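Local coordinates for sugar kinase (Agrobacterium tumefaciens, PDB 2RBC), which probably phosphorylates a sugar or related carbohydrate with ATP, as a putative ribokinase-like member of the pfkB carbohydrate kinase family, at residues P184-G189 / A204-F209; Y234-I239 / E252-T257. All coordinates share one frame; numbering follows the deposited sequence.

Interaction 1. Residues P184-G189 / A204-F209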
loop_
_atom_site.group_PDB
_atom_site.type_symbol
_atom_site.label_atom_id
_atom_site.label_comp_id
_atom_site.label_asym_id
_atom_site.label_seq_id
_atom_site.Cartn_x
_atom_site.Cartn_y
_atom_site.Cartn_z
ATOM N N PRO A 184 31.948 -5.994 18.233
ATOM C CA PRO A 184 30.808 -6.895 18.205
ATOM C C PRO A 184 30.221 -6.909 16.802
ATOM O O PRO A 184 30.018 -5.848 16.210
ATOM C CB PRO A 184 29.821 -6.258 19.188
ATOM C CG PRO A 184 30.639 -5.410 20.073
ATOM C CD PRO A 184 31.756 -4.895 19.195
ATOM N N ALA A 185 29.982 -8.121 16.300
ATOM C CA ALA A 185 29.510 -8.410 14.975
ATOM C C ALA A 185 28.265 -9.269 15.151
ATOM O O ALA A 185 28.349 -10.479 15.373
ATOM C CB ALA A 185 30.626 -9.132 14.169
ATOM N N ILE A 186 27.103 -8.632 15.134
ATOM C CA ILE A 186 25.861 -9.251 15.616
ATOM C C ILE A 186 24.977 -9.646 14.443
ATOM O O ILE A 186 24.731 -8.854 13.528
ATOM C CB ILE A 186 25.138 -8.317 16.626
ATOM C CG1 ILE A 186 26.109 -7.960 17.789
ATOM C CG2 ILE A 186 23.900 -8.988 17.193
ATOM C CD1 ILE A 186 25.891 -6.670 18.405
ATOM N N LEU A 187 24.510 -10.893 14.468
ATOM C CA LEU A 187 23.602 -11.400 13.471
ATOM C C LEU A 187 22.217 -11.502 14.062
ATOM O O LEU A 187 22.037 -12.180 15.048
ATOM C CB LEU A 187 24.054 -12.770 12.964
ATOM C CG LEU A 187 23.116 -13.482 11.965
ATOM C CD1 LEU A 187 22.922 -12.724 10.642
ATOM C CD2 LEU A 187 23.579 -14.925 11.694
ATOM N N ASP A 188 21.260 -10.824 13.424
ATOM C CA ASP A 188 19.834 -11.020 13.625
ATOM C C ASP A 188 19.499 -12.233 12.778
ATOM O O ASP A 188 19.449 -12.158 11.561
ATOM C CB ASP A 188 19.075 -9.775 13.150
ATOM C CG ASP A 188 17.567 -9.985 13.058
ATOM O OD1 ASP A 188 17.044 -11.054 13.496
ATOM O OD2 ASP A 188 16.903 -9.040 12.566
ATOM N N GLY A 189 19.362 -13.375 13.431
ATOM C CA GLY A 189 19.171 -14.630 12.743
ATOM C C GLY A 189 17.690 -14.909 12.692
ATOM O O GLY A 189 17.148 -15.687 13.497
ATOM N N ALA A 204 29.794 -14.249 12.733
ATOM C CA ALA A 204 29.333 -13.361 13.798
ATOM C C ALA A 204 30.034 -13.656 15.121
ATOM O O ALA A 204 30.471 -14.772 15.371
ATOM C CB ALA A 204 27.807 -13.468 13.979
ATOM N N THR A 205 30.133 -12.645 15.976
ATOM C CA THR A 205 30.556 -12.847 17.362
ATOM C C THR A 205 29.336 -13.115 18.280
ATOM O O THR A 205 29.479 -13.682 19.342
ATOM C CB THR A 205 31.326 -11.608 17.882
ATOM O OG1 THR A 205 30.470 -10.467 17.813
ATOM C CG2 THR A 205 32.616 -11.329 17.044
ATOM N N HIS A 206 28.153 -12.668 17.855
ATOM C CA HIS A 206 26.906 -12.762 18.616
ATOM C C HIS A 206 25.783 -13.037 17.661
ATOM O O HIS A 206 25.704 -12.377 16.642
ATOM C CB HIS A 206 26.549 -11.436 19.290
ATOM C CG HIS A 206 27.509 -10.986 20.341
ATOM N ND1 HIS A 206 28.730 -10.405 20.039
ATOM C CD2 HIS A 206 27.373 -10.931 21.685
ATOM C CE1 HIS A 206 29.312 -10.057 21.175
ATOM N NE2 HIS A 206 28.507 -10.369 22.189
ATOM N N ILE A 207 24.927 -14.015 17.957
ATOM C CA ILE A 207 23.725 -14.247 17.136
ATOM C C ILE A 207 22.482 -14.264 18.013
ATOM O O ILE A 207 22.480 -14.906 19.065
ATOM C CB ILE A 207 23.777 -15.586 16.365
ATOM C CG1 ILE A 207 25.093 -15.790 15.606
ATOM C CG2 ILE A 207 22.547 -15.722 15.459
ATOM C CD1 ILE A 207 25.276 -17.219 15.027
ATOM N N VAL A 208 21.436 -13.548 17.591
ATOM C CA VAL A 208 20.157 -13.597 18.283
ATOM C C VAL A 208 19.209 -14.153 17.266
ATOM O O VAL A 208 18.875 -13.471 16.302
ATOM C CB VAL A 208 19.653 -12.232 18.780
ATOM C CG1 VAL A 208 18.331 -12.407 19.552
ATOM C CG2 VAL A 208 20.751 -11.493 19.577
ATOM N N PHE A 209 18.846 -15.423 17.452
ATOM C CA PHE A 209 17.886 -16.099 16.581
ATOM C C PHE A 209 16.448 -15.866 17.087
ATOM O O PHE A 209 16.208 -15.802 18.295
ATOM C CB PHE A 209 18.101 -17.632 16.583
ATOM C CG PHE A 209 19.394 -18.092 15.970
ATOM C CD1 PHE A 209 19.544 -18.156 14.573
ATOM C CD2 PHE A 209 20.439 -18.564 16.783
ATOM C CE1 PHE A 209 20.726 -18.650 14.008
ATOM C CE2 PHE A 209 21.631 -19.043 16.244
ATOM C CZ PHE A 209 21.790 -19.086 14.852
HETATM O O HOH W 1 15.989 -12.917 15.007
#
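Pro184 touches Thr205, its CA 3.6 Å from OG1 of that threonine. The bonds across the contact begin with Ala185 N, which donates to Thr205 OG1 over 2.8 Å, nearly straight at 173°. That hydroxyl stands between the threonine's own N and carbonyl carbon (chi1 60°) and also bonds ND1 of His206 in the plane of the imidazole. Ala185 O accepts from Thr205 N, in the carbonyl plane, and weakly from His206 N. Ile186 lays CG1 across His206 CB at 3.8 Å, on the face that Asp188 and Val208 share. Leu187 N donates to His206 O at 2.9 Å, and Leu187 O accepts from Val208 N. The two strands run parallel and are joined through helix 194-200, a beta-alpha-beta unit of the ribokinase-like fold. On the other face Leu187 CB meets Ala204 CB, while Leu187 CD2 lies alongside Ile207 CG2 at 4.0 Å. Asp188 OD1 accepts a hydrogen bond from a water that also donates to Val208 O. Gly189 N donates to Val208 O at 2.9 Å, from above the carbonyl plane. Gly189 O lies at the edge of the Phe209 ring, and Ile207 CG2 covers one face of that ring.

Interaction 2. Residues Y234-I239 / E252-T257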
loop_
_atom_site.group_PDB
_atom_site.type_symbol
_atom_site.label_atom_id
_atom_site.label_comp_id
_atom_site.label_asym_id
_atom_site.label_seq_id
_atom_site.Cartn_x
_atom_site.Cartn_y
_atom_site.Cartn_z
ATOM N N TYR A 234 28.500 -23.567 17.232
ATOM C CA TYR A 234 29.153 -22.259 17.231
ATOM C C TYR A 234 29.711 -21.936 18.636
ATOM O O TYR A 234 29.287 -20.966 19.276
ATOM C CB TYR A 234 28.136 -21.202 16.832
ATOM C CG TYR A 234 27.390 -21.514 15.579
ATOM C CD1 TYR A 234 28.046 -21.645 14.367
ATOM C CD2 TYR A 234 26.013 -21.706 15.608
ATOM C CE1 TYR A 234 27.346 -21.965 13.202
ATOM C CE2 TYR A 234 25.314 -22.009 14.473
ATOM C CZ TYR A 234 25.978 -22.124 13.268
ATOM O OH TYR A 234 25.248 -22.422 12.143
ATOM N N PRO A 235 30.621 -22.785 19.147
ATOM C CA PRO A 235 30.948 -22.734 20.568
ATOM C C PRO A 235 31.684 -21.477 21.048
ATOM O O PRO A 235 31.682 -21.189 22.229
ATOM C CB PRO A 235 31.815 -23.992 20.771
ATOM C CG PRO A 235 32.441 -24.219 19.452
ATOM C CD PRO A 235 31.348 -23.874 18.468
ATOM N N GLN A 236 32.283 -20.749 20.123
ATOM C CA GLN A 236 33.013 -19.516 20.425
ATOM C C GLN A 236 32.151 -18.264 20.206
ATOM O O GLN A 236 32.657 -17.142 20.270
ATOM C CB GLN A 236 34.236 -19.469 19.500
ATOM C CG GLN A 236 35.220 -18.337 19.697
ATOM C CD GLN A 236 36.118 -18.108 18.439
ATOM O OE1 GLN A 236 35.638 -18.077 17.270
ATOM N NE2 GLN A 236 37.419 -17.978 18.682
ATOM N N THR A 237 30.849 -18.460 20.027
ATOM C CA THR A 237 29.921 -17.408 19.672
ATOM C C THR A 237 28.903 -17.246 20.797
ATOM O O THR A 237 28.430 -18.254 21.356
ATOM C CB THR A 237 29.236 -17.772 18.346
ATOM O OG1 THR A 237 30.241 -18.095 17.374
ATOM C CG2 THR A 237 28.344 -16.650 17.776
ATOM N N PHE A 238 28.570 -15.999 21.142
ATOM C CA PHE A 238 27.359 -15.702 21.919
ATOM C C PHE A 238 26.096 -16.088 21.110
ATOM O O PHE A 238 25.905 -15.616 19.985
ATOM C CB PHE A 238 27.339 -14.230 22.345
ATOM C CG PHE A 238 26.109 -13.847 23.122
ATOM C CD1 PHE A 238 24.924 -13.563 22.461
ATOM C CD2 PHE A 238 26.138 -13.769 24.522
ATOM C CE1 PHE A 238 23.800 -13.213 23.165
ATOM C CE2 PHE A 238 25.011 -13.421 25.219
ATOM C CZ PHE A 238 23.850 -13.138 24.542
ATOM N N ILE A 239 25.247 -16.961 21.674
ATOM C CA ILE A 239 24.021 -17.394 21.010
ATOM C C ILE A 239 22.805 -17.176 21.902
ATOM O O ILE A 239 22.750 -17.692 23.012
ATOM C CB ILE A 239 24.045 -18.893 20.695
ATOM C CG1 ILE A 239 25.300 -19.295 19.880
ATOM C CG2 ILE A 239 22.733 -19.326 20.004
ATOM C CD1 ILE A 239 25.340 -18.766 18.469
ATOM N N GLU A 252 26.806 -18.118 26.520
ATOM C CA GLU A 252 27.982 -17.294 26.299
ATOM C C GLU A 252 28.994 -18.020 25.424
ATOM O O GLU A 252 28.998 -19.261 25.346
ATOM C CB GLU A 252 28.654 -16.976 27.631
ATOM C CG GLU A 252 27.735 -16.371 28.687
ATOM C CD GLU A 252 27.404 -14.911 28.443
ATOM O OE1 GLU A 252 28.037 -14.266 27.562
ATOM O OE2 GLU A 252 26.496 -14.417 29.158
ATOM N N ALA A 253 29.896 -17.244 24.818
ATOM C CA ALA A 253 31.066 -17.793 24.147
ATOM C C ALA A 253 31.815 -18.719 25.077
ATOM O O ALA A 253 31.919 -18.437 26.256
ATOM C CB ALA A 253 32.000 -16.668 23.691
ATOM N N ASP A 254 32.262 -19.838 24.514
ATOM C CA ASP A 254 33.152 -20.806 25.149
ATOM C C ASP A 254 32.581 -21.527 26.388
ATOM O O ASP A 254 33.341 -22.170 27.105
ATOM C CB ASP A 254 34.535 -20.173 25.446
ATOM C CG ASP A 254 35.258 -19.651 24.176
ATOM O OD1 ASP A 254 35.068 -20.141 23.040
ATOM O OD2 ASP A 254 36.068 -18.724 24.337
ATOM N N ASP A 255 31.261 -21.473 26.610
ATOM C CA ASP A 255 30.624 -22.117 27.768
ATOM C C ASP A 255 29.229 -22.629 27.414
ATOM O O ASP A 255 28.417 -21.863 26.936
ATOM C CB ASP A 255 30.510 -21.133 28.946
ATOM C CG ASP A 255 30.185 -21.821 30.259
ATOM O OD1 ASP A 255 29.140 -22.496 30.417
ATOM O OD2 ASP A 255 31.019 -21.724 31.188
ATOM N N PRO A 256 28.935 -23.909 27.698
ATOM C CA PRO A 256 27.609 -24.449 27.334
ATOM C C PRO A 256 26.482 -24.191 28.319
ATOM O O PRO A 256 25.367 -24.608 28.053
ATOM C CB PRO A 256 27.863 -25.953 27.241
ATOM C CG PRO A 256 28.980 -26.224 28.233
ATOM C CD PRO A 256 29.797 -24.936 28.318
ATOM N N THR A 257 26.755 -23.542 29.455
ATOM C CA THR A 257 25.703 -23.195 30.384
ATOM C C THR A 257 24.608 -22.385 29.710
ATOM O O THR A 257 24.891 -21.350 29.098
ATOM C CB THR A 257 26.237 -22.388 31.574
ATOM O OG1 THR A 257 27.323 -23.103 32.167
ATOM C CG2 THR A 257 25.128 -22.182 32.583
HETATM O O HOH W 2 27.616 -20.078 23.076
#
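Pro235 and Asp254 join two turns through their backbones. The first is a type I turn from Tyr234 to Thr237, closed by Thr237 N donating to Tyr234 O. The second is a type II turn from Glu252 to Asp255, closed by a weak bond from Asp255 N to Glu252 O. Asp254 N donates to Pro235 O over 2.7 Å, in the carbonyl plane, and this is the single direct hydrogen bond between the segments. The nearest pair of CA atoms is that of Gln236 and Ala253, 4.5 Å apart. A water lies between Thr237 O (2.6 Å) and Glu252 O (2.8 Å), within hydrogen-bonding distance of both carbonyls.

Ala253 sets its CB 3.5 Å from Gln236 O. In the conformer described, one of two deposited, the side chains of Gln236 and Asp254 run side by side at this exposed end; that contact is therefore doubtful. Deeper in, Glu252 lies alongside Phe238. Its chain bends at chi2 (-76°), which brings Glu252 OE1 to the edge of the ring, in its plane and 3.6 Å from Phe238 CD2. The carboxylate is turned 67° from the ring. Hydrogen bonds from Trp250 NE1 to OE2 and with Ser292 OG at OE1 hold the carboxylate of Glu252. The Phe238 ring itself meets the rings of Trp250, His206 and Phe282. At the end of the second turn, Asp255 OD1 accepts from both N and OG1 of Thr257.

That last pairing, with the backbone N two residues on, is an Asx turn. It lies in the loop leading from strand 248-251 to strand 258-261. The contact as a whole packs this loop against the entry to strand 238-242, at the antiparallel margin of the main sheet.

Overall arrangement
Interaction 1 comes first along the chain and closes before interaction 2 opens. Their centres are about 12 Å apart, on the same side of the chain's centre. Both reach the large mixed sheet, where strands 206-210 and 238-242 are neighbours. Two probable backbone hydrogen bonds tie them together: Ile207 N to Phe238 O, and Phe238 N to Thr205 O. His206 CD2 also packs on Phe238 CB at 3.4 Å. Interaction 1 is buried in the parallel part of the sheet. Interaction 2 lies farther out, where the sheet turns antiparallel and its loops reach the surface. Together they follow one sheet of the pfkB-type domain from core to margin.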